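PDB 2OBN: DUF1611 domain-containing protein from Anabaena variabilis, which is of unknown function but combines a Rossmann-like domain with a P-loop NTPase-like domain, and so probably binds a nucleotide or related phosphate ligand. Local coordinates for residues K166-A177 and I228-S236; P254-A263 and V299-H310. The protein carries 2 engineered substitutions. All coordinates share one frame; numbering follows the deposited sequence.

Contact 1: residues K166-A177 and I228-S236; sequences KMSTSLELHWAA and ILHIEGQGS. With PO4 (phosphate ion), chain G.
His230 lays one face of its imidazole ring against the backbone of helix 166-177. CA of His174 sits over that face, 3.6 Å from the ring centroid and 17° off the normal, a CH-pi contact. Ala177 CB lies at the edge of the same ring, near NE2. Leu173 CB approaches from the ND1 side, 3.8 Å from that atom. The His174 ring meets CD2 of His230 at its own edge, and the two ring planes are turned 68° apart. Its ND1 is hydrogen-bonded to Ser184, which also makes a weak bond to His230 NE2, so one hydroxyl on the neighbouring strand 184-187 serves both rings. Farther along, Ser170 and the strand are bridged by a water that lies 2.7 Å from Ser170 OG and donates to Ile231 O. Ser170 OG is also hydrogen-bonded to Thr157. The Glu232 side chain crosses that of Met167, a selenomethionine, at a slant, with OE2 3.4 Å from CG of Met167. At the start of the helix Lys166 bends at its last two torsions. The bend brings NZ round to the phosphate, where it donates to PO4 O4 at 2.8 Å. Lys166 N donates to the same oxygen, and Met167 N donates to PO4 O2 at 2.9 Å. CE of Lys166 rests 3.4 Å from Gly235 O. Ile164 N and Gly165 N complete the cradle. A lysine and backbone amides gripping phosphate at a helix N-terminus are the hallmark of the P-loop, here facing the loop after strand 228-231.

Contact 2: residues P254-A263 and V299-H310; sequences PTQLVLVHRA and VPVVGIALNTAH
Leu257 pairs with Val301 in parallel strands: Leu257 N donates to Pro300 O and Val302 N to Leu257 O, the latter at 2.9 Å. The ladder then slips by one residue. Leu259 N bonds to Gly303 O, and Ala305 N to Leu259 O at 2.8 Å. Val302 and Gly303 take up the extra residue as a beta bulge. Beyond it the pairing is regular through His261 and Asn307 to Ala263 N, which donates to Asn307 O. Side chains pack on both faces of the sheet. On one, Leu259 CB lies 3.7 Å from Val301 CG1, and the Leu257 side chain crosses that of Val299 at about a right angle, CG against CG1. Farther along this face, Leu306 CD1 reaches the edge of the His261 ring. On the other face Val258 and Val260 flank the methyl of Ala305. Val302 swings CG1 across Gln256 CG, 3.6 Å away, with CG1 anti to its carbonyl carbon (chi1 -61°).

At the C-terminal end Arg262 and Asn307 point the same way, side by side. Their guanidinium and amide planes are 57° apart, and two waters join them. One water accepts from Arg262 NE and donates to Asn307 OD1 at 2.9 Å; it also lies 2.6 Å from His310 ND1. The other accepts from Arg262 NH2 and Asn307 ND2. Asn307 OD1 accepts from Ala309 N as well, closing an Asx turn. In the next shell, Ala163 O and Ile164 O hold Arg262 NH2 and Asn307 ND2, while Thr160 holds His261 ND1. Helix 279-291 covers Leu259. Strands 256-262 and 301-307 with this helix make a beta-alpha-beta unit, the building block of the parallel sheet in P-loop folds.

Contacts 1 and 2 belong to one six-stranded parallel sheet, and their centres are about 10 Å apart. Strand 153-159 lies between strands 228-231 and 256-262. Helix 166-177 packs on this sheet and touches contact 2 directly: Thr169 CG2 is 3.7 Å from Ala305 CB, and Leu173 CD1 is 4.1 Å from Val258 CG2. The phosphate, probably from the crystallisation liquor, is bound within contact 1. The side chain of Val260 in contact 2 is about 6 Å from this phosphate. Its CG2 lies 4.0 Å from Lys166 CG. Ile164 ties the two contacts together, its amide serving the phosphate of contact 1 and its carbonyl the asparagine of contact 2.

Contact 1: residues K166-A177 and I228-S236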
loop_
_atom_site.group_PDB
_atom_site.type_symbol
_atom_site.label_atom_id
_atom_site.label_comp_id
_atom_site.label_asym_id
_atom_site.label_seq_id
_atom_site.Cartn_x
_atom_site.Cartn_y
_atom_site.Cartn_z
ATOM N N LYS B 166 -17.493 -0.854 8.395
ATOM C CA LYS B 166 -17.090 0.385 7.707
ATOM C C LYS B 166 -17.913 0.607 6.443
ATOM O O LYS B 166 -18.376 1.715 6.218
ATOM C CB LYS B 166 -15.593 0.400 7.370
ATOM C CG LYS B 166 -14.670 0.459 8.597
ATOM C CD LYS B 166 -13.203 0.636 8.232
ATOM C CE LYS B 166 -12.602 -0.580 7.497
ATOM N NZ LYS B 166 -12.766 -1.828 8.258
HETATM N N MSE B 167 -18.127 -0.453 5.660
HETATM C CA MSE B 167 -18.906 -0.364 4.421
HETATM C C MSE B 167 -20.364 -0.092 4.736
HETATM O O MSE B 167 -20.998 0.756 4.100
HETATM C CB MSE B 167 -18.807 -1.637 3.586
HETATM C CG MSE B 167 -19.361 -1.447 2.175
HETATM SE SE MSE B 167 -19.385 -3.058 1.085
HETATM C CE MSE B 167 -20.850 -3.865 1.923
ATOM N N SER B 168 -20.896 -0.828 5.699
ATOM C CA SER B 168 -22.256 -0.618 6.158
ATOM C C SER B 168 -22.511 0.840 6.548
ATOM O O SER B 168 -23.537 1.414 6.172
ATOM C CB SER B 168 -22.554 -1.536 7.345
ATOM O OG SER B 168 -22.437 -2.879 6.937
ATOM N N THR B 169 -21.571 1.417 7.299
ATOM C CA THR B 169 -21.633 2.807 7.747
ATOM C C THR B 169 -21.600 3.801 6.588
ATOM O O THR B 169 -22.374 4.771 6.563
ATOM C CB THR B 169 -20.461 3.089 8.698
ATOM O OG1 THR B 169 -20.548 2.199 9.807
ATOM C CG2 THR B 169 -20.477 4.496 9.224
ATOM N N SER B 170 -20.708 3.572 5.630
ATOM C CA SER B 170 -20.617 4.456 4.461
ATOM C C SER B 170 -21.913 4.401 3.674
ATOM O O SER B 170 -22.391 5.421 3.212
ATOM C CB SER B 170 -19.448 4.066 3.545
ATOM O OG SER B 170 -18.201 4.279 4.162
ATOM N N LEU B 171 -22.476 3.202 3.537
ATOM C CA LEU B 171 -23.729 3.018 2.818
ATOM C C LEU B 171 -24.905 3.672 3.543
ATOM O O LEU B 171 -25.688 4.391 2.926
ATOM C CB LEU B 171 -24.021 1.525 2.608
ATOM C CG LEU B 171 -23.214 0.755 1.558
ATOM C CD1 LEU B 171 -23.527 -0.741 1.651
ATOM C CD2 LEU B 171 -23.486 1.283 0.162
ATOM N N GLU B 172 -25.041 3.412 4.837
ATOM C CA GLU B 172 -26.111 4.031 5.619
ATOM C C GLU B 172 -25.992 5.551 5.578
ATOM O O GLU B 172 -27.006 6.230 5.476
ATOM C CB GLU B 172 -26.105 3.554 7.080
ATOM C CG GLU B 172 -26.426 2.055 7.299
ATOM C CD GLU B 172 -27.886 1.679 7.058
ATOM O OE1 GLU B 172 -28.675 2.555 6.662
ATOM O OE2 GLU B 172 -28.245 0.492 7.264
ATOM N N LEU B 173 -24.767 6.079 5.672
ATOM C CA LEU B 173 -24.551 7.540 5.594
ATOM C C LEU B 173 -24.927 8.093 4.228
ATOM O O LEU B 173 -25.425 9.201 4.136
ATOM C CB LEU B 173 -23.112 7.934 5.954
ATOM C CG LEU B 173 -22.782 7.829 7.460
ATOM C CD1 LEU B 173 -21.292 7.789 7.712
ATOM C CD2 LEU B 173 -23.431 8.965 8.259
ATOM N N HIS B 174 -24.694 7.300 3.184
ATOM C CA HIS B 174 -25.064 7.659 1.819
ATOM C C HIS B 174 -26.586 7.680 1.631
ATOM O O HIS B 174 -27.141 8.595 0.989
ATOM C CB HIS B 174 -24.404 6.701 0.807
ATOM C CG HIS B 174 -25.078 6.680 -0.531
ATOM N ND1 HIS B 174 -25.090 7.768 -1.382
ATOM C CD2 HIS B 174 -25.771 5.700 -1.162
ATOM C CE1 HIS B 174 -25.774 7.462 -2.471
ATOM N NE2 HIS B 174 -26.195 6.212 -2.364
ATOM N N TRP B 175 -27.262 6.669 2.166
ATOM C CA TRP B 175 -28.717 6.613 2.066
ATOM C C TRP B 175 -29.391 7.748 2.849
ATOM O O TRP B 175 -30.404 8.280 2.396
ATOM C CB TRP B 175 -29.253 5.243 2.470
ATOM C CG TRP B 175 -28.744 4.147 1.583
ATOM C CD1 TRP B 175 -28.576 4.208 0.229
ATOM C CD2 TRP B 175 -28.395 2.821 1.967
ATOM N NE1 TRP B 175 -28.105 3.020 -0.243
ATOM C CE2 TRP B 175 -27.996 2.142 0.796
ATOM C CE3 TRP B 175 -28.378 2.136 3.187
ATOM C CZ2 TRP B 175 -27.580 0.815 0.804
ATOM C CZ3 TRP B 175 -27.967 0.818 3.196
ATOM C CH2 TRP B 175 -27.576 0.169 2.008
ATOM N N ALA B 176 -28.808 8.137 3.985
ATOM C CA ALA B 176 -29.352 9.239 4.801
ATOM C C ALA B 176 -29.191 10.575 4.090
ATOM O O ALA B 176 -30.111 11.387 4.098
ATOM C CB ALA B 176 -28.684 9.301 6.159
ATOM N N ALA B 177 -28.023 10.808 3.496
ATOM C CA ALA B 177 -27.797 12.043 2.731
ATOM C C ALA B 177 -28.739 12.143 1.527
ATOM O O ALA B 177 -29.214 13.235 1.195
ATOM C CB ALA B 177 -26.371 12.125 2.276
ATOM N N ILE B 228 -21.649 15.330 -1.793
ATOM C CA ILE B 228 -20.924 14.496 -0.854
ATOM C C ILE B 228 -20.513 13.140 -1.430
ATOM O O ILE B 228 -21.301 12.460 -2.093
ATOM C CB ILE B 228 -21.748 14.292 0.452
ATOM C CG1 ILE B 228 -20.948 13.504 1.498
ATOM C CG2 ILE B 228 -23.106 13.630 0.161
ATOM C CD1 ILE B 228 -21.610 13.469 2.904
ATOM N N LEU B 229 -19.254 12.779 -1.181
ATOM C CA LEU B 229 -18.716 11.474 -1.543
ATOM C C LEU B 229 -18.495 10.685 -0.264
ATOM O O LEU B 229 -17.921 11.208 0.693
ATOM C CB LEU B 229 -17.402 11.593 -2.327
ATOM C CG LEU B 229 -17.500 11.751 -3.854
ATOM C CD1 LEU B 229 -18.389 12.860 -4.272
ATOM C CD2 LEU B 229 -16.137 11.930 -4.446
ATOM N N HIS B 230 -18.974 9.440 -0.253
ATOM C CA HIS B 230 -18.783 8.511 0.864
ATOM C C HIS B 230 -17.800 7.422 0.429
ATOM O O HIS B 230 -18.179 6.476 -0.261
ATOM C CB HIS B 230 -20.111 7.864 1.268
ATOM C CG HIS B 230 -21.196 8.854 1.547
ATOM N ND1 HIS B 230 -21.462 9.332 2.810
ATOM C CD2 HIS B 230 -22.059 9.485 0.714
ATOM C CE1 HIS B 230 -22.452 10.207 2.744
ATOM N NE2 HIS B 230 -22.834 10.316 1.483
ATOM N N ILE B 231 -16.539 7.568 0.819
ATOM C CA ILE B 231 -15.521 6.597 0.457
ATOM C C ILE B 231 -15.507 5.404 1.443
ATOM O O ILE B 231 -15.306 5.577 2.655
ATOM C CB ILE B 231 -14.115 7.241 0.356
ATOM C CG1 ILE B 231 -14.088 8.419 -0.644
ATOM C CG2 ILE B 231 -13.072 6.188 -0.082
ATOM C CD1 ILE B 231 -14.389 9.786 -0.084
ATOM N N GLU B 232 -15.745 4.203 0.908
ATOM C CA GLU B 232 -15.713 2.976 1.693
ATOM C C GLU B 232 -14.337 2.807 2.339
ATOM O O GLU B 232 -13.318 2.885 1.662
ATOM C CB GLU B 232 -16.002 1.754 0.803
ATOM C CG GLU B 232 -15.866 0.410 1.530
ATOM C CD GLU B 232 -16.082 -0.802 0.647
ATOM O OE1 GLU B 232 -16.135 -0.646 -0.585
ATOM O OE2 GLU B 232 -16.161 -1.927 1.201
ATOM N N GLY B 233 -14.311 2.596 3.647
ATOM C CA GLY B 233 -13.067 2.358 4.340
ATOM C C GLY B 233 -12.560 0.931 4.164
ATOM O O GLY B 233 -13.323 0.008 3.803
ATOM N N GLN B 234 -11.261 0.767 4.405
ATOM C CA GLN B 234 -10.590 -0.531 4.355
ATOM C C GLN B 234 -9.445 -0.530 5.365
ATOM O O GLN B 234 -8.797 0.497 5.600
ATOM C CB GLN B 234 -10.016 -0.841 2.972
ATOM C CG GLN B 234 -10.971 -0.782 1.797
ATOM C CD GLN B 234 -11.985 -1.911 1.762
ATOM O OE1 GLN B 234 -11.861 -2.910 2.483
ATOM N NE2 GLN B 234 -12.985 -1.771 0.887
ATOM N N GLY B 235 -9.211 -1.688 5.969
ATOM C CA GLY B 235 -8.126 -1.859 6.903
ATOM C C GLY B 235 -8.285 -1.153 8.225
ATOM O O GLY B 235 -9.380 -0.798 8.626
ATOM N N SER B 236 -7.152 -0.958 8.894
ATOM C CA SER B 236 -7.091 -0.265 10.162
ATOM C C SER B 236 -5.652 0.038 10.509
ATOM O O SER B 236 -4.780 -0.819 10.342
ATOM C CB SER B 236 -7.651 -1.132 11.290
ATOM O OG SER B 236 -7.437 -0.488 12.541
HETATM P P PO4 G . -15.805 -3.649 6.949
HETATM O O1 PO4 G . -14.733 -4.580 6.417
HETATM O O2 PO4 G . -16.195 -2.660 5.858
HETATM O O3 PO4 G . -17.042 -4.417 7.295
HETATM O O4 PO4 G . -15.336 -2.889 8.156
HETATM O O HOH W 1 -17.836 6.929 4.000
#

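Contact 2: residues P254-A263 and V299-H310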
loop_
_atom_site.group_PDB
_atom_site.type_symbol
_atom_site.label_atom_id
_atom_site.label_comp_id
_atom_site.label_asym_id
_atom_site.label_seq_id
_atom_site.Cartn_x
_atom_site.Cartn_y
_atom_site.Cartn_z
ATOM N N PRO B 254 -9.775 13.493 2.581
ATOM C CA PRO B 254 -11.105 13.616 3.186
ATOM C C PRO B 254 -11.346 14.917 3.937
ATOM O O PRO B 254 -10.413 15.493 4.512
ATOM C CB PRO B 254 -11.162 12.420 4.161
ATOM C CG PRO B 254 -9.725 12.020 4.416
ATOM C CD PRO B 254 -8.964 12.420 3.188
ATOM N N THR B 255 -12.599 15.364 3.934
ATOM C CA THR B 255 -13.007 16.565 4.691
ATOM C C THR B 255 -13.436 16.167 6.121
ATOM O O THR B 255 -13.252 16.934 7.063
ATOM C CB THR B 255 -14.108 17.346 3.951
ATOM O OG1 THR B 255 -15.186 16.466 3.626
ATOM C CG2 THR B 255 -13.559 17.926 2.666
ATOM N N GLN B 256 -14.003 14.975 6.271
ATOM C CA GLN B 256 -14.388 14.436 7.586
ATOM C C GLN B 256 -14.139 12.928 7.638
ATOM O O GLN B 256 -14.187 12.239 6.611
ATOM C CB GLN B 256 -15.879 14.656 7.904
ATOM C CG GLN B 256 -16.370 16.104 8.024
ATOM C CD GLN B 256 -16.534 16.810 6.693
ATOM O OE1 GLN B 256 -16.751 16.176 5.658
ATOM N NE2 GLN B 256 -16.420 18.136 6.710
ATOM N N LEU B 257 -13.870 12.432 8.843
ATOM C CA LEU B 257 -13.687 11.013 9.087
ATOM C C LEU B 257 -14.770 10.558 10.051
ATOM O O LEU B 257 -15.199 11.330 10.904
ATOM C CB LEU B 257 -12.324 10.736 9.731
ATOM C CG LEU B 257 -11.080 11.139 8.920
ATOM C CD1 LEU B 257 -9.807 10.982 9.752
ATOM C CD2 LEU B 257 -10.970 10.367 7.612
ATOM N N VAL B 258 -15.225 9.319 9.885
ATOM C CA VAL B 258 -16.161 8.684 10.813
ATOM C C VAL B 258 -15.455 7.411 11.272
ATOM O O VAL B 258 -15.055 6.569 10.447
ATOM C CB VAL B 258 -17.518 8.357 10.150
ATOM C CG1 VAL B 258 -18.402 7.531 11.083
ATOM C CG2 VAL B 258 -18.227 9.639 9.737
ATOM N N LEU B 259 -15.241 7.295 12.574
ATOM C CA LEU B 259 -14.537 6.151 13.134
ATOM C C LEU B 259 -15.523 5.033 13.488
ATOM O O LEU B 259 -16.454 5.254 14.238
ATOM C CB LEU B 259 -13.730 6.578 14.376
ATOM C CG LEU B 259 -12.940 5.497 15.139
ATOM C CD1 LEU B 259 -11.959 4.770 14.229
ATOM C CD2 LEU B 259 -12.206 6.097 16.326
ATOM N N VAL B 260 -15.302 3.839 12.946
ATOM C CA VAL B 260 -16.156 2.697 13.224
ATOM C C VAL B 260 -15.456 1.818 14.275
ATOM O O VAL B 260 -14.233 1.676 14.272
ATOM C CB VAL B 260 -16.479 1.903 11.939
ATOM C CG1 VAL B 260 -17.590 0.852 12.186
ATOM C CG2 VAL B 260 -16.890 2.863 10.819
ATOM N N HIS B 261 -16.240 1.261 15.192
ATOM C CA HIS B 261 -15.703 0.426 16.246
ATOM C C HIS B 261 -16.750 -0.530 16.795
ATOM O O HIS B 261 -17.903 -0.161 16.950
ATOM C CB HIS B 261 -15.148 1.321 17.344
ATOM C CG HIS B 261 -14.758 0.595 18.594
ATOM N ND1 HIS B 261 -13.638 -0.207 18.682
ATOM C CD2 HIS B 261 -15.318 0.595 19.825
ATOM C CE1 HIS B 261 -13.535 -0.677 19.912
ATOM N NE2 HIS B 261 -14.550 -0.211 20.621
ATOM N N ARG B 262 -16.345 -1.772 17.060
ATOM C CA ARG B 262 -17.244 -2.760 17.657
ATOM C C ARG B 262 -17.181 -2.611 19.167
ATOM O O ARG B 262 -16.117 -2.759 19.761
ATOM C CB ARG B 262 -16.900 -4.193 17.245
ATOM C CG ARG B 262 -17.772 -5.238 17.949
ATOM C CD ARG B 262 -17.449 -6.657 17.526
ATOM N NE ARG B 262 -17.814 -6.910 16.129
ATOM C CZ ARG B 262 -16.978 -7.142 15.118
ATOM N NH1 ARG B 262 -15.656 -7.222 15.274
ATOM N NH2 ARG B 262 -17.494 -7.342 13.919
ATOM N N ALA B 263 -18.331 -2.309 19.770
ATOM C CA ALA B 263 -18.436 -2.130 21.203
ATOM C C ALA B 263 -17.851 -3.327 21.950
ATOM O O ALA B 263 -18.182 -4.483 21.657
ATOM C CB ALA B 263 -19.907 -1.919 21.603
ATOM N N VAL B 299 -8.215 17.366 9.513
ATOM C CA VAL B 299 -9.328 16.504 9.153
ATOM C C VAL B 299 -9.836 15.870 10.456
ATOM O O VAL B 299 -9.131 15.090 11.065
ATOM C CB VAL B 299 -8.915 15.398 8.193
ATOM C CG1 VAL B 299 -10.139 14.590 7.770
ATOM C CG2 VAL B 299 -8.222 15.985 6.981
ATOM N N PRO B 300 -11.047 16.238 10.901
ATOM C CA PRO B 300 -11.551 15.700 12.147
ATOM C C PRO B 300 -12.301 14.382 12.063
ATOM O O PRO B 300 -12.906 14.079 11.035
ATOM C CB PRO B 300 -12.556 16.771 12.588
ATOM C CG PRO B 300 -13.096 17.298 11.330
ATOM C CD PRO B 300 -11.982 17.226 10.317
ATOM N N VAL B 301 -12.239 13.623 13.158
ATOM C CA VAL B 301 -13.093 12.465 13.358
ATOM C C VAL B 301 -14.331 13.154 13.954
ATOM O O VAL B 301 -14.289 13.716 15.055
ATOM C CB VAL B 301 -12.474 11.399 14.319
ATOM C CG1 VAL B 301 -13.489 10.283 14.603
ATOM C CG2 VAL B 301 -11.168 10.787 13.726
ATOM N N VAL B 302 -15.428 13.137 13.216
ATOM C CA VAL B 302 -16.613 13.899 13.614
ATOM C C VAL B 302 -17.586 13.138 14.470
ATOM O O VAL B 302 -18.506 13.729 15.015
ATOM C CB VAL B 302 -17.386 14.481 12.382
ATOM C CG1 VAL B 302 -16.494 15.425 11.594
ATOM C CG2 VAL B 302 -17.938 13.365 11.479
ATOM N N GLY B 303 -17.390 11.832 14.573
ATOM C CA GLY B 303 -18.276 10.985 15.336
ATOM C C GLY B 303 -17.856 9.537 15.236
ATOM O O GLY B 303 -16.972 9.164 14.452
ATOM N N ILE B 304 -18.509 8.713 16.034
ATOM C CA ILE B 304 -18.191 7.321 16.110
ATOM C C ILE B 304 -19.400 6.484 15.732
ATOM O O ILE B 304 -20.488 6.699 16.253
ATOM C CB ILE B 304 -17.670 6.991 17.541
ATOM C CG1 ILE B 304 -16.325 7.706 17.752
ATOM C CG2 ILE B 304 -17.509 5.469 17.737
ATOM C CD1 ILE B 304 -15.803 7.675 19.129
ATOM N N ALA B 305 -19.200 5.554 14.795
ATOM C CA ALA B 305 -20.216 4.578 14.401
ATOM C C ALA B 305 -19.937 3.280 15.191
ATOM O O ALA B 305 -19.044 2.497 14.861
ATOM C CB ALA B 305 -20.188 4.337 12.930
ATOM N N LEU B 306 -20.724 3.061 16.233
ATOM C CA LEU B 306 -20.530 1.938 17.128
ATOM C C LEU B 306 -21.290 0.693 16.673
ATOM O O LEU B 306 -22.514 0.718 16.562
ATOM C CB LEU B 306 -20.976 2.358 18.535
ATOM C CG LEU B 306 -20.511 1.521 19.717
ATOM C CD1 LEU B 306 -18.984 1.546 19.893
ATOM C CD2 LEU B 306 -21.198 2.038 20.983
ATOM N N ASN B 307 -20.563 -0.392 16.403
ATOM C CA ASN B 307 -21.189 -1.651 16.020
ATOM C C ASN B 307 -21.562 -2.360 17.322
ATOM O O ASN B 307 -20.685 -2.822 18.066
ATOM C CB ASN B 307 -20.246 -2.466 15.115
ATOM C CG ASN B 307 -20.837 -3.811 14.665
ATOM O OD1 ASN B 307 -21.794 -4.306 15.236
ATOM N ND2 ASN B 307 -20.230 -4.410 13.637
ATOM N N THR B 308 -22.871 -2.404 17.594
ATOM C CA THR B 308 -23.432 -3.019 18.794
ATOM C C THR B 308 -24.289 -4.246 18.491
ATOM O O THR B 308 -25.005 -4.711 19.363
ATOM C CB THR B 308 -24.363 -2.028 19.531
ATOM O OG1 THR B 308 -25.533 -1.775 18.730
ATOM C CG2 THR B 308 -23.655 -0.706 19.866
ATOM N N ALA B 309 -24.190 -4.799 17.283
ATOM C CA ALA B 309 -25.065 -5.910 16.857
ATOM C C ALA B 309 -25.146 -7.100 17.806
ATOM O O ALA B 309 -26.190 -7.759 17.911
ATOM C CB ALA B 309 -24.671 -6.380 15.453
ATOM N N HIS B 310 -24.051 -7.363 18.502
ATOM C CA HIS B 310 -23.971 -8.462 19.451
ATOM C C HIS B 310 -24.671 -8.200 20.802
ATOM O O HIS B 310 -24.779 -9.110 21.629
ATOM C CB HIS B 310 -22.493 -8.806 19.694
ATOM C CG HIS B 310 -21.685 -7.673 20.264
ATOM N ND1 HIS B 310 -21.315 -6.571 19.521
ATOM C CD2 HIS B 310 -21.148 -7.492 21.493
ATOM C CE1 HIS B 310 -20.605 -5.748 20.270
ATOM N NE2 HIS B 310 -20.480 -6.287 21.471
HETATM O O HOH W 2 -20.927 -6.544 16.911
HETATM O O HOH W 3 -20.579 -7.253 12.902
#